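Local structure of betaine aldehyde dehydrogenase (Staphylococcus aureus subsp. aureus COL, 4QTO) at residues K29-R34 and T213-E218; V42-K47 and K69-R74; I52-N57 and E118-G123; A192-T197 and E498-S503; A376-G381 and T399-C404. The protein catalyses the NAD-dependent oxidation of betaine aldehyde to glycine betaine. All coordinates share one frame; numbering follows the deposited sequence. Where two conformers were deposited one is given.

Interaction 1: residues K29-R34 and T213-E218; sequences KHLSQR and TIRVFE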
# COMPACT_ATOMS: atom_id res chain seq x y z
N LYS A 29 41.70 -17.34 -15.98
CA LYS A 29 42.65 -18.22 -15.30
C LYS A 29 42.26 -18.49 -13.84
O LYS A 29 42.72 -19.46 -13.27
CB LYS A 29 44.11 -17.76 -15.45
CG LYS A 29 44.52 -16.48 -14.74
CD LYS A 29 45.98 -16.15 -15.07
CE LYS A 29 46.60 -14.99 -14.27
NZ LYS A 29 45.94 -13.67 -14.50
N HIS A 30 41.42 -17.64 -13.24
CA HIS A 30 41.00 -17.85 -11.86
C HIS A 30 39.54 -18.21 -11.68
O HIS A 30 39.10 -18.46 -10.57
CB HIS A 30 41.28 -16.59 -11.03
CG HIS A 30 42.72 -16.18 -11.05
ND1 HIS A 30 43.68 -16.84 -10.32
CD2 HIS A 30 43.35 -15.18 -11.70
CE1 HIS A 30 44.86 -16.27 -10.53
NE2 HIS A 30 44.68 -15.26 -11.37
N LEU A 31 38.79 -18.25 -12.76
CA LEU A 31 37.35 -18.54 -12.69
C LEU A 31 37.06 -20.03 -12.49
O LEU A 31 37.72 -20.90 -13.09
CB LEU A 31 36.67 -18.06 -13.95
CG LEU A 31 35.14 -18.11 -13.98
CD1 LEU A 31 34.56 -17.11 -12.96
CD2 LEU A 31 34.66 -17.80 -15.37
N SER A 32 36.10 -20.33 -11.62
CA SER A 32 35.70 -21.71 -11.39
C SER A 32 35.12 -22.33 -12.65
O SER A 32 34.53 -21.65 -13.48
CB SER A 32 34.67 -21.80 -10.27
OG SER A 32 34.22 -23.13 -10.10
N GLN A 33 35.29 -23.64 -12.77
CA GLN A 33 34.77 -24.40 -13.90
C GLN A 33 33.63 -25.30 -13.47
O GLN A 33 33.09 -26.05 -14.29
CB GLN A 33 35.87 -25.27 -14.47
CG GLN A 33 37.03 -24.50 -15.10
CD GLN A 33 38.11 -25.44 -15.61
OE1 GLN A 33 38.39 -25.52 -16.83
NE2 GLN A 33 38.68 -26.21 -14.70
N ARG A 34 33.27 -25.23 -12.20
CA ARG A 34 32.32 -26.15 -11.59
C ARG A 34 30.97 -25.61 -11.18
O ARG A 34 30.71 -24.43 -11.22
CB ARG A 34 33.01 -26.71 -10.32
CG ARG A 34 34.24 -27.57 -10.60
CD ARG A 34 34.77 -28.12 -9.31
NE ARG A 34 35.81 -29.10 -9.55
CZ ARG A 34 36.22 -29.97 -8.63
NH1 ARG A 34 37.17 -30.85 -8.93
NH2 ARG A 34 35.68 -30.00 -7.42
N THR A 213 27.74 -15.84 -14.53
CA THR A 213 26.90 -16.47 -13.51
C THR A 213 27.79 -17.26 -12.51
O THR A 213 27.59 -17.23 -11.30
CB THR A 213 25.76 -17.30 -14.12
OG1 THR A 213 24.98 -16.46 -15.01
CG2 THR A 213 24.85 -17.86 -13.05
N ILE A 214 28.76 -17.98 -13.05
CA ILE A 214 29.74 -18.64 -12.19
C ILE A 214 30.41 -17.56 -11.33
O ILE A 214 30.55 -17.73 -10.11
CB ILE A 214 30.80 -19.38 -13.05
CG1 ILE A 214 30.18 -20.59 -13.75
CG2 ILE A 214 31.96 -19.83 -12.16
CD1 ILE A 214 31.08 -21.18 -14.82
N ARG A 215 30.81 -16.44 -11.94
CA ARG A 215 31.51 -15.39 -11.16
C ARG A 215 30.63 -14.83 -10.05
O ARG A 215 31.11 -14.65 -8.92
CB ARG A 215 32.03 -14.27 -12.07
CG ARG A 215 32.87 -13.23 -11.36
CD ARG A 215 34.17 -13.82 -10.85
NE ARG A 215 34.98 -12.77 -10.18
CZ ARG A 215 35.36 -12.78 -8.91
NH1 ARG A 215 35.17 -13.85 -8.13
NH2 ARG A 215 36.04 -11.75 -8.43
N VAL A 216 29.35 -14.57 -10.34
CA VAL A 216 28.48 -14.01 -9.30
C VAL A 216 28.29 -15.02 -8.16
O VAL A 216 28.17 -14.61 -6.99
CB VAL A 216 27.16 -13.43 -9.83
CG1 VAL A 216 26.14 -14.52 -10.12
CG2 VAL A 216 26.62 -12.46 -8.82
N PHE A 217 28.24 -16.33 -8.46
CA PHE A 217 28.18 -17.34 -7.41
C PHE A 217 29.44 -17.29 -6.53
O PHE A 217 29.34 -17.43 -5.30
CB PHE A 217 27.87 -18.73 -7.92
CG PHE A 217 26.40 -19.01 -7.96
CD1 PHE A 217 25.62 -18.46 -8.96
CD2 PHE A 217 25.82 -19.77 -6.97
CE1 PHE A 217 24.24 -18.67 -8.96
CE2 PHE A 217 24.46 -20.02 -6.98
CZ PHE A 217 23.68 -19.47 -7.96
N GLU A 218 30.61 -17.10 -7.14
CA GLU A 218 31.85 -16.92 -6.34
C GLU A 218 31.67 -15.72 -5.40
O GLU A 218 32.00 -15.79 -4.22
CB GLU A 218 33.06 -16.70 -7.23
CG GLU A 218 33.43 -17.90 -8.11
CD GLU A 218 34.65 -17.65 -8.97
OE1 GLU A 218 35.04 -16.46 -9.14
OE2 GLU A 218 35.22 -18.65 -9.45
O HOH W 1 37.38 -15.92 -10.18
O HOH W 2 37.74 -19.28 -8.50
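Ser-32 and Glu-218 make the one direct hydrogen bond between the 29-34 loop and the 213-218 helix turn: the amide N of Ser-32 donates to OE2 of Glu-218 over 2.9 Å, meeting that oxygen nearly along its C-O axis. Two waters run beside this bond. One links O of His-30 to OE2 of Glu-218; the other donates to OE1 of Glu-218 over 2.6 Å and weakly to the same carbonyl. Beneath the polar layer, Leu-31 CD1 lies 3.8 Å from Ile-214 CG2 and 3.9 Å from Arg-215 CB. Ile-214 CG2 also presses on the carbonyl of Ser-32, an oxygen buried here without a polar partner.

Behind this first shell lies the guanidinium of Arg-215, whose NH1 forms a 2.8 Å salt bridge with Glu-218 OE1 on its anti side, which helps fix the carboxylate and leaves OE2 for the loop. The Glu-218 chain runs straight out beyond CG (chi2 -180°), carrying its carboxylate across to the loop. Ser-32 OG accepts from the backbone N of Arg-34, an ST turn that shapes the loop. Trp-41 of strand 40-42 touches both Ser-32 and Glu-218, while Ile-214 touches Val-64 of strand 59-65 and Leu-232 of strand 230-232.

Interaction 2: residues V42-K47 and K69-R74; sequences VESANK and KEDAER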
# COMPACT_ATOMS: atom_id res chain seq x y z
N VAL A 42 31.53 -28.38 -7.20
CA VAL A 42 31.58 -29.75 -7.62
C VAL A 42 31.50 -29.93 -9.13
O VAL A 42 30.85 -29.16 -9.85
CB VAL A 42 30.46 -30.59 -6.98
CG1 VAL A 42 30.62 -30.61 -5.47
CG2 VAL A 42 29.08 -30.06 -7.33
N GLU A 43 32.15 -30.98 -9.63
CA GLU A 43 32.07 -31.24 -11.06
C GLU A 43 30.74 -31.97 -11.35
O GLU A 43 29.92 -32.17 -10.45
CB GLU A 43 33.30 -31.98 -11.57
CG GLU A 43 33.50 -33.29 -10.94
CD GLU A 43 34.80 -33.97 -11.40
OE1 GLU A 43 35.00 -35.07 -10.93
OE2 GLU A 43 35.60 -33.43 -12.21
N SER A 44 30.51 -32.31 -12.60
CA SER A 44 29.36 -33.10 -12.95
C SER A 44 29.54 -34.49 -12.40
O SER A 44 30.68 -35.04 -12.38
CB SER A 44 29.24 -33.22 -14.47
OG SER A 44 28.16 -34.08 -14.78
N ALA A 45 28.43 -35.12 -12.04
CA ALA A 45 28.46 -36.47 -11.53
C ALA A 45 29.09 -37.45 -12.51
O ALA A 45 29.67 -38.45 -12.08
CB ALA A 45 27.06 -36.95 -11.12
N ASN A 46 28.98 -37.19 -13.82
CA ASN A 46 29.56 -38.07 -14.83
C ASN A 46 30.83 -37.51 -15.52
O ASN A 46 31.28 -38.06 -16.53
CB ASN A 46 28.52 -38.41 -15.90
CG ASN A 46 28.05 -37.19 -16.69
OD1 ASN A 46 28.62 -36.10 -16.58
ND2 ASN A 46 27.01 -37.37 -17.50
N LYS A 47 31.38 -36.44 -14.95
CA LYS A 47 32.58 -35.75 -15.44
C LYS A 47 32.42 -35.16 -16.85
O LYS A 47 33.40 -34.79 -17.49
CB LYS A 47 33.80 -36.67 -15.37
CG LYS A 47 34.30 -36.94 -13.97
CD LYS A 47 35.63 -37.69 -14.02
CE LYS A 47 36.35 -37.72 -12.67
NZ LYS A 47 36.99 -36.43 -12.32
N LYS A 69 21.04 -34.80 -14.40
CA LYS A 69 19.75 -34.58 -13.75
C LYS A 69 19.84 -34.96 -12.27
O LYS A 69 19.11 -34.37 -11.45
CB LYS A 69 18.64 -35.33 -14.47
CG LYS A 69 18.67 -36.81 -14.36
CD LYS A 69 17.49 -37.39 -15.17
CE LYS A 69 17.35 -38.89 -15.00
NZ LYS A 69 18.55 -39.65 -15.44
N GLU A 70 20.74 -35.86 -11.90
CA GLU A 70 20.93 -36.23 -10.50
C GLU A 70 21.58 -35.08 -9.74
O GLU A 70 21.31 -34.89 -8.56
CB GLU A 70 21.71 -37.51 -10.33
CG GLU A 70 20.96 -38.77 -10.78
CD GLU A 70 20.86 -38.92 -12.29
OE1 GLU A 70 21.75 -38.44 -13.04
OE2 GLU A 70 19.89 -39.56 -12.74
N ASP A 71 22.49 -34.35 -10.39
CA ASP A 71 23.11 -33.16 -9.76
C ASP A 71 21.98 -32.12 -9.48
O ASP A 71 21.91 -31.53 -8.38
CB ASP A 71 24.16 -32.53 -10.67
CG ASP A 71 25.43 -33.36 -10.81
OD1 ASP A 71 25.81 -34.06 -9.86
OD2 ASP A 71 26.08 -33.26 -11.89
N ALA A 72 21.09 -31.91 -10.44
CA ALA A 72 20.01 -30.92 -10.28
C ALA A 72 19.10 -31.35 -9.14
O ALA A 72 18.69 -30.53 -8.32
CB ALA A 72 19.20 -30.76 -11.57
N GLU A 73 18.78 -32.65 -9.07
CA GLU A 73 17.95 -33.17 -7.99
C GLU A 73 18.64 -32.95 -6.64
O GLU A 73 18.00 -32.53 -5.66
CB GLU A 73 17.70 -34.68 -8.20
CG GLU A 73 16.78 -35.06 -9.36
CD GLU A 73 16.88 -36.54 -9.77
OE1 GLU A 73 17.53 -37.35 -9.06
OE2 GLU A 73 16.33 -36.91 -10.83
N ARG A 74 19.94 -33.22 -6.56
CA ARG A 74 20.67 -33.03 -5.31
C ARG A 74 20.65 -31.55 -4.86
O ARG A 74 20.49 -31.25 -3.66
CB ARG A 74 22.13 -33.54 -5.42
CG ARG A 74 22.80 -33.65 -4.07
CD ARG A 74 24.12 -34.43 -4.11
NE ARG A 74 25.21 -33.72 -4.77
CZ ARG A 74 25.99 -32.81 -4.20
NH1 ARG A 74 25.79 -32.41 -2.94
NH2 ARG A 74 26.96 -32.27 -4.90
O HOH W 3 28.29 -33.65 -8.89
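The first turn of helix 69-85 holds the loop between strands 40-42 and 49-54 through Asp-71, which bonds to Ala-45, the second residue of the type I beta turn Ser-44 to Lys-47. The amide N of Ala-45 donates to Asp-71 OD2 over 3.0 Å at a fairly straight 161°, and OD2 accepts it with its syn lone pair. The methyl group of Ala-45 rests beside the other oxygen, with CB 3.4 Å from Asp-71 OD1. With CG anti to the carbonyl carbon (chi1 -71°), the carboxylate of Asp-71 is directed out from the helix into the loop.

A water completes the join, donating to O of Glu-43 and to Asp-71 OD1, each over 2.7 Å. OD2 is gripped further by Thr-68 N and Gln-35 NE2, so this buried carboxylate is well supplied with donors, which would be consistent with its staying ionised. One helical turn beyond Asp-71, the Arg-74 guanidinium has Val-42 CG2 at its edge, near its plane, 3.9 Å from NH2. Within the turn, Lys-47 N bonds to Ser-44 O.

A carboxylate at the start of a helix, accepting from three donors in the preceding parts of the chain, thus joins the first helical turn to a type I beta turn.

Interaction 3: residues I52-N57 and E118-G123; sequences IINPYN and ETLDTG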
# COMPACT_ATOMS: atom_id res chain seq x y z
N ILE A 52 32.87 -23.55 -24.01
CA ILE A 52 32.22 -22.25 -24.13
C ILE A 52 32.99 -21.49 -25.21
O ILE A 52 34.22 -21.49 -25.23
CB ILE A 52 32.24 -21.50 -22.78
CG1 ILE A 52 31.58 -22.36 -21.71
CG2 ILE A 52 31.57 -20.14 -22.88
CD1 ILE A 52 30.20 -22.86 -22.06
N ILE A 53 32.24 -20.82 -26.08
CA ILE A 53 32.79 -20.13 -27.24
C ILE A 53 32.61 -18.62 -27.17
O ILE A 53 31.66 -18.12 -26.54
CB ILE A 53 32.00 -20.65 -28.47
CG1 ILE A 53 32.09 -22.19 -28.53
CG2 ILE A 53 32.48 -20.02 -29.75
CD1 ILE A 53 31.10 -22.83 -29.50
N ASN A 54 33.53 -17.90 -27.80
CA ASN A 54 33.43 -16.45 -27.96
C ASN A 54 32.78 -16.26 -29.37
O ASN A 54 33.39 -16.64 -30.37
CB ASN A 54 34.82 -15.82 -27.96
CG ASN A 54 34.80 -14.32 -28.28
OD1 ASN A 54 33.76 -13.74 -28.63
ND2 ASN A 54 35.97 -13.71 -28.22
N PRO A 55 31.59 -15.67 -29.47
CA PRO A 55 30.96 -15.54 -30.79
C PRO A 55 31.69 -14.63 -31.79
O PRO A 55 31.41 -14.67 -32.99
CB PRO A 55 29.58 -14.98 -30.47
CG PRO A 55 29.78 -14.25 -29.18
CD PRO A 55 30.79 -15.05 -28.40
N TYR A 56 32.61 -13.81 -31.32
CA TYR A 56 33.35 -12.93 -32.21
C TYR A 56 34.27 -13.70 -33.15
O TYR A 56 34.50 -13.29 -34.32
CB TYR A 56 34.16 -11.89 -31.42
CG TYR A 56 35.10 -11.13 -32.32
CD1 TYR A 56 34.60 -10.24 -33.26
CD2 TYR A 56 36.47 -11.33 -32.26
CE1 TYR A 56 35.45 -9.56 -34.14
CE2 TYR A 56 37.32 -10.65 -33.11
CZ TYR A 56 36.80 -9.76 -34.05
OH TYR A 56 37.66 -9.09 -34.92
N ASN A 57 34.86 -14.77 -32.64
CA ASN A 57 35.80 -15.56 -33.44
C ASN A 57 35.58 -17.07 -33.44
O ASN A 57 36.35 -17.82 -34.06
CB ASN A 57 37.22 -15.24 -32.97
CG ASN A 57 37.41 -15.48 -31.49
OD1 ASN A 57 36.67 -16.23 -30.86
ND2 ASN A 57 38.42 -14.86 -30.93
N GLU A 118 31.39 -10.55 -19.66
CA GLU A 118 30.10 -10.59 -20.33
C GLU A 118 30.26 -10.35 -21.84
O GLU A 118 29.63 -11.03 -22.65
CB GLU A 118 29.12 -9.59 -19.70
CG GLU A 118 27.64 -9.89 -19.95
CD GLU A 118 27.11 -11.06 -19.11
OE1 GLU A 118 27.65 -12.18 -19.20
OE2 GLU A 118 26.11 -10.92 -18.39
N THR A 119 31.14 -9.42 -22.22
CA THR A 119 31.39 -9.15 -23.63
C THR A 119 32.09 -10.34 -24.27
O THR A 119 31.79 -10.70 -25.43
CB THR A 119 32.19 -7.85 -23.78
OG1 THR A 119 31.27 -6.77 -23.67
CG2 THR A 119 32.90 -7.75 -25.11
N LEU A 120 33.01 -10.97 -23.53
CA LEU A 120 33.71 -12.13 -24.09
C LEU A 120 32.73 -13.27 -24.38
O LEU A 120 32.81 -13.92 -25.42
CB LEU A 120 34.78 -12.63 -23.11
CG LEU A 120 35.67 -13.77 -23.62
CD1 LEU A 120 36.59 -13.26 -24.71
CD2 LEU A 120 36.48 -14.34 -22.47
N ASP A 121 31.81 -13.51 -23.44
CA ASP A 121 30.87 -14.64 -23.53
C ASP A 121 29.72 -14.39 -24.50
O ASP A 121 29.25 -15.31 -25.20
CB ASP A 121 30.30 -14.90 -22.11
CG ASP A 121 29.85 -16.37 -21.86
OD1 ASP A 121 30.02 -17.25 -22.73
OD2 ASP A 121 29.29 -16.61 -20.74
N THR A 122 29.22 -13.16 -24.54
CA THR A 122 28.00 -12.88 -25.32
C THR A 122 28.18 -12.07 -26.58
O THR A 122 27.24 -11.94 -27.36
CB THR A 122 26.95 -12.14 -24.48
OG1 THR A 122 27.38 -10.78 -24.23
CG2 THR A 122 26.67 -12.88 -23.16
N GLY A 123 29.33 -11.41 -26.72
CA GLY A 123 29.66 -10.69 -27.93
C GLY A 123 29.26 -9.23 -27.98
O GLY A 123 29.73 -8.50 -28.85
O HOH W 4 33.17 -11.18 -27.77
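Pro-55 is fitted closely against the end of helix 111-122: its CG lies 3.8 Å from Gly-123 CA and its CD 3.6 Å from Asp-121 O. Gly-123, with no side chain, leaves the helix at positive phi (91°) and lets the ring of Pro-55 come close to its CA. On the strand, Ile-52 CG2 approaches Asp-121 OD1 to 3.3 Å. The other oxygen of Asp-121 accepts from the backbone N of Leu-211, which ties this side chain to the start of helix 211-223.

Between strand 52-54 and helix 118-122 the axes approach to 7.1 Å at an angle of 100°, so the last turn of the helix lies almost perpendicular to one strand of the two-stranded antiparallel sheet 49-54/59-65. Asn-54 OD1 accepts from Tyr-56 N, forming an Asx turn.

The Asn-54 side is more loosely joined. Leu-120 CD1 reaches Asn-54 ND2 at 3.6 Å, their side chains crossing at about a right angle, but no direct hydrogen bond links the two segments. A water bridges instead, donating to Asn-54 OD1 and to Thr-119 O, each over 2.8 Å.

Interaction 4: residues A192-T197 and E498-S503; sequences APALAT and EEYLVS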
# COMPACT_ATOMS: atom_id res chain seq x y z
N ALA A 192 18.15 -11.52 -6.72
CA ALA A 192 18.00 -10.45 -5.73
C ALA A 192 16.73 -10.59 -4.89
O ALA A 192 16.79 -10.55 -3.65
CB ALA A 192 18.12 -9.09 -6.36
N PRO A 193 15.55 -10.74 -5.53
CA PRO A 193 14.35 -10.90 -4.68
C PRO A 193 14.30 -12.22 -3.95
O PRO A 193 13.78 -12.29 -2.85
CB PRO A 193 13.20 -10.76 -5.68
CG PRO A 193 13.79 -11.15 -7.01
CD PRO A 193 15.18 -10.57 -6.94
N ALA A 194 14.83 -13.29 -4.54
CA ALA A 194 14.79 -14.59 -3.88
C ALA A 194 15.57 -14.50 -2.57
O ALA A 194 15.10 -14.96 -1.52
CB ALA A 194 15.39 -15.66 -4.76
N LEU A 195 16.76 -13.91 -2.61
CA LEU A 195 17.53 -13.79 -1.38
C LEU A 195 16.92 -12.79 -0.41
O LEU A 195 16.92 -13.06 0.79
CB LEU A 195 19.00 -13.43 -1.66
CG LEU A 195 19.79 -14.54 -2.37
CD1 LEU A 195 21.20 -14.05 -2.64
CD2 LEU A 195 19.81 -15.81 -1.54
N ALA A 196 16.43 -11.67 -0.93
CA ALA A 196 15.83 -10.67 -0.04
C ALA A 196 14.67 -11.24 0.77
O ALA A 196 14.50 -10.85 1.95
CB ALA A 196 15.37 -9.47 -0.83
N THR A 197 13.87 -12.14 0.17
CA THR A 197 12.69 -12.67 0.84
C THR A 197 12.95 -13.87 1.74
O THR A 197 12.08 -14.22 2.52
CB THR A 197 11.61 -13.07 -0.17
OG1 THR A 197 12.17 -14.04 -1.07
CG2 THR A 197 11.13 -11.87 -0.96
N GLU A 498 7.07 -9.85 -4.98
CA GLU A 498 5.89 -10.65 -4.63
C GLU A 498 5.85 -12.04 -5.23
O GLU A 498 5.22 -12.93 -4.67
CB GLU A 498 4.60 -9.87 -4.95
CG GLU A 498 4.46 -8.68 -4.02
CD GLU A 498 3.31 -7.73 -4.35
OE1 GLU A 498 2.61 -7.92 -5.37
OE2 GLU A 498 3.13 -6.79 -3.57
N GLU A 499 6.54 -12.26 -6.34
CA GLU A 499 6.61 -13.58 -6.94
C GLU A 499 7.30 -14.54 -5.96
O GLU A 499 7.04 -15.75 -5.97
CB GLU A 499 7.41 -13.66 -8.24
CG GLU A 499 6.86 -12.81 -9.37
CD GLU A 499 5.61 -13.36 -10.02
OE1 GLU A 499 5.36 -14.59 -9.90
OE2 GLU A 499 4.87 -12.51 -10.64
N TYR A 500 8.17 -13.98 -5.09
CA TYR A 500 8.97 -14.74 -4.15
C TYR A 500 8.37 -14.82 -2.75
O TYR A 500 9.05 -15.28 -1.81
CB TYR A 500 10.42 -14.23 -4.14
CG TYR A 500 11.12 -14.53 -5.47
CD1 TYR A 500 11.07 -13.66 -6.55
CD2 TYR A 500 11.79 -15.73 -5.64
CE1 TYR A 500 11.62 -14.00 -7.77
CE2 TYR A 500 12.35 -16.07 -6.86
CZ TYR A 500 12.27 -15.21 -7.91
OH TYR A 500 12.82 -15.55 -9.14
N LEU A 501 7.12 -14.37 -2.61
CA LEU A 501 6.42 -14.42 -1.35
C LEU A 501 5.15 -15.25 -1.50
O LEU A 501 4.60 -15.43 -2.61
CB LEU A 501 6.00 -13.00 -0.92
CG LEU A 501 7.18 -12.07 -0.60
CD1 LEU A 501 6.67 -10.65 -0.40
CD2 LEU A 501 7.90 -12.57 0.63
N VAL A 502 4.67 -15.71 -0.35
CA VAL A 502 3.39 -16.42 -0.27
C VAL A 502 2.64 -15.83 0.93
O VAL A 502 3.25 -15.50 1.95
CB VAL A 502 3.56 -17.94 -0.15
CG1 VAL A 502 4.38 -18.34 1.06
CG2 VAL A 502 2.21 -18.64 -0.20
N SER A 503 1.32 -15.67 0.78
CA SER A 503 0.50 -15.11 1.86
C SER A 503 -0.10 -16.22 2.71
O SER A 503 -0.59 -17.22 2.19
CB SER A 503 -0.66 -14.32 1.28
OG SER A 503 -0.21 -13.17 0.59
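Tyr-500 meets Pro-193 and Ala-194 through apolar contacts that carry most of this buried junction between helix 183-197 and the turn leading into strand 501-509. CG of Pro-193 comes within 3.7 Å of Tyr-500 CE1, and the methyl of Ala-194 is 3.7 Å from Tyr-500 CD2. Both residues lie on the same side of the ring plane, Pro-193 toward CD1 and CE1 and Ala-194 toward CD2 and CE2. The backbone N of Ala-194 lies 4.0 Å above one ring face, offset toward the rim. Beyond them, Thr-197 CG2 packs on Leu-501 CD2 at 3.7 Å, the two side chains crossing obliquely.

The polar atoms come together at Thr-197. With OG1 lying between its own backbone N and carbonyl carbon (chi1 58°), the hydroxyl turns back along the helix, 3.0 Å from Pro-193 O and 3.1 Å from Ala-194 O. OG1 also lies 3.5 Å from Tyr-500 CB, where the two side chains cross at about a right angle.

Further polar bonds are made outside the two segments. The hydroxyl of Tyr-500 hydrogen-bonds to Gln-176 NE2 on strand 162-177, and Tyr-500 shares a backbone bond with Val-171 of that strand. Ser-503 OG bonds to Glu-495 of a second subunit, so the strand that begins here runs on into the interface.

No hydrogen bond joins the two segments directly: cohesion between them rests on shape and apolar burial, and the bond between the Tyr-500 hydroxyl and Gln-176 probably helps to hold the ring.

Interaction 5: residues A376-G381 and T399-C404; sequences ATIAVG and TVITNC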
# COMPACT_ATOMS: atom_id res chain seq x y z
N ALA A 376 7.80 -9.92 -49.00
CA ALA A 376 8.38 -8.74 -48.38
C ALA A 376 9.71 -8.43 -49.05
O ALA A 376 10.30 -9.27 -49.69
CB ALA A 376 8.60 -8.96 -46.89
N THR A 377 10.17 -7.19 -48.90
CA THR A 377 11.43 -6.75 -49.49
C THR A 377 12.54 -6.64 -48.46
O THR A 377 12.32 -6.03 -47.44
CB THR A 377 11.22 -5.35 -50.11
OG1 THR A 377 10.38 -5.49 -51.28
CG2 THR A 377 12.51 -4.71 -50.51
N ILE A 378 13.73 -7.23 -48.73
CA ILE A 378 14.87 -7.06 -47.85
C ILE A 378 15.50 -5.77 -48.37
O ILE A 378 16.22 -5.78 -49.40
CB ILE A 378 15.88 -8.22 -47.93
CG1 ILE A 378 15.20 -9.56 -47.70
CG2 ILE A 378 17.01 -8.01 -46.94
CD1 ILE A 378 14.48 -9.71 -46.41
N ALA A 379 15.20 -4.65 -47.72
CA ALA A 379 15.64 -3.36 -48.20
C ALA A 379 17.14 -3.10 -48.04
O ALA A 379 17.73 -2.37 -48.85
CB ALA A 379 14.84 -2.26 -47.55
N VAL A 380 17.73 -3.68 -47.01
CA VAL A 380 19.15 -3.56 -46.75
C VAL A 380 19.54 -4.70 -45.82
O VAL A 380 18.71 -5.16 -45.02
CB VAL A 380 19.53 -2.18 -46.16
CG1 VAL A 380 18.89 -1.96 -44.81
CG2 VAL A 380 21.03 -2.01 -46.07
N GLY A 381 20.77 -5.19 -45.95
CA GLY A 381 21.24 -6.29 -45.09
C GLY A 381 20.71 -7.63 -45.53
O GLY A 381 20.64 -7.92 -46.74
N THR A 399 19.52 -5.38 -40.71
CA THR A 399 18.59 -5.58 -41.80
C THR A 399 17.28 -4.83 -41.61
O THR A 399 16.77 -4.73 -40.49
CB THR A 399 18.28 -7.10 -41.84
OG1 THR A 399 19.51 -7.84 -41.98
CG2 THR A 399 17.33 -7.48 -42.95
N VAL A 400 16.75 -4.29 -42.71
CA VAL A 400 15.44 -3.62 -42.71
C VAL A 400 14.58 -4.34 -43.76
O VAL A 400 14.99 -4.50 -44.92
CB VAL A 400 15.51 -2.13 -43.09
CG1 VAL A 400 14.11 -1.52 -43.06
CG2 VAL A 400 16.45 -1.39 -42.15
N ILE A 401 13.40 -4.78 -43.34
CA ILE A 401 12.44 -5.45 -44.21
C ILE A 401 11.24 -4.52 -44.41
O ILE A 401 10.62 -4.07 -43.45
CB ILE A 401 12.02 -6.81 -43.62
CG1 ILE A 401 13.27 -7.71 -43.48
CG2 ILE A 401 10.98 -7.48 -44.51
CD1 ILE A 401 13.03 -9.09 -42.91
N THR A 402 10.91 -4.26 -45.67
CA THR A 402 9.82 -3.37 -46.05
C THR A 402 8.75 -4.07 -46.89
O THR A 402 8.88 -5.25 -47.22
CB THR A 402 10.36 -2.17 -46.85
OG1 THR A 402 11.02 -2.64 -48.02
CG2 THR A 402 11.33 -1.34 -46.02
N ASN A 403 7.68 -3.35 -47.21
CA ASN A 403 6.61 -3.91 -48.06
C ASN A 403 6.04 -5.19 -47.41
O ASN A 403 5.89 -6.24 -48.06
CB ASN A 403 7.09 -4.18 -49.49
CG ASN A 403 5.95 -4.33 -50.49
OD1 ASN A 403 4.87 -3.79 -50.28
ND2 ASN A 403 6.20 -5.04 -51.59
N CYS A 404 5.81 -5.12 -46.10
CA CYS A 404 5.26 -6.25 -45.36
C CYS A 404 3.93 -5.88 -44.68
O CYS A 404 3.51 -4.72 -44.71
CB CYS A 404 6.29 -7.00 -44.47
SG CYS A 404 7.66 -6.24 -43.59
O HOH W 5 8.09 -6.60 -51.65
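In both Ile-378 and Ile-401, CG1 is set anti to the carbonyl carbon (chi1 -54° and -60°). The two are cross-strand neighbours on one face and point the same way, side by side, and a chi2 of -58° turns CD1 of Ile-378 toward its partner, 3.7 Å from CG1 of Ile-401. They form a non-hydrogen-bonded pair of the antiparallel ladder. Ala-376 CB adds to this apolar patch, touching Ile-401 CG2 at 3.7 Å.

Thr-377 and Thr-402 form a hydrogen-bonded pair, Thr-377 N to Thr-402 O and Thr-402 N to Thr-377 O, each 2.9 Å; the bond from Thr-402 N lies in the carbonyl plane of Thr-377. On the face they occupy, Thr-402 OG1 is 3.4 Å from Thr-377 CB. The register then slips by one residue: Ala-379 and Val-380 both face Val-400, a classic beta bulge. Ala-379 N donates to Val-400 O over 2.8 Å, and Val-400 N to Val-380 O over a longer 3.2 Å. Val-380 CG1 packs on Val-400 CG2 within the bulge. At the far end a water connects Thr-377 OG1 with Asn-403 ND2.

Strand 377-380 is the outermost on this side of the seven-stranded sheet within the chain, and strand 399-402 bonds onward to 419-425. The isoleucine face meets helix 358-373 and the valine face helix 323-337. Backbone bonds thus set the pairing, while apolar side chains on both faces attach this edge to the helices.

From the N terminus, the 29-34 loop reaches forward to helix 211-223, and interaction 1 closes a long loop within which interactions 2 and 3 are nested. These two cross each other, their segments alternating along the chain: interaction 2 joins the loop after strand 40-42 to helix 69-85, interaction 3 joins strand 49-54 to the end of helix 111-122. Interactions 1 and 2 touch, through Arg-34 against Val-42 and Glu-43. Interaction 4 crosses interaction 1 and brings helix 183-197 to the start of strand 501-509 near the C terminus. Nested inside its loop, interaction 5 pairs two strands at the edge of another sheet; the centres of interactions 4 and 5 lie about 44 Å apart.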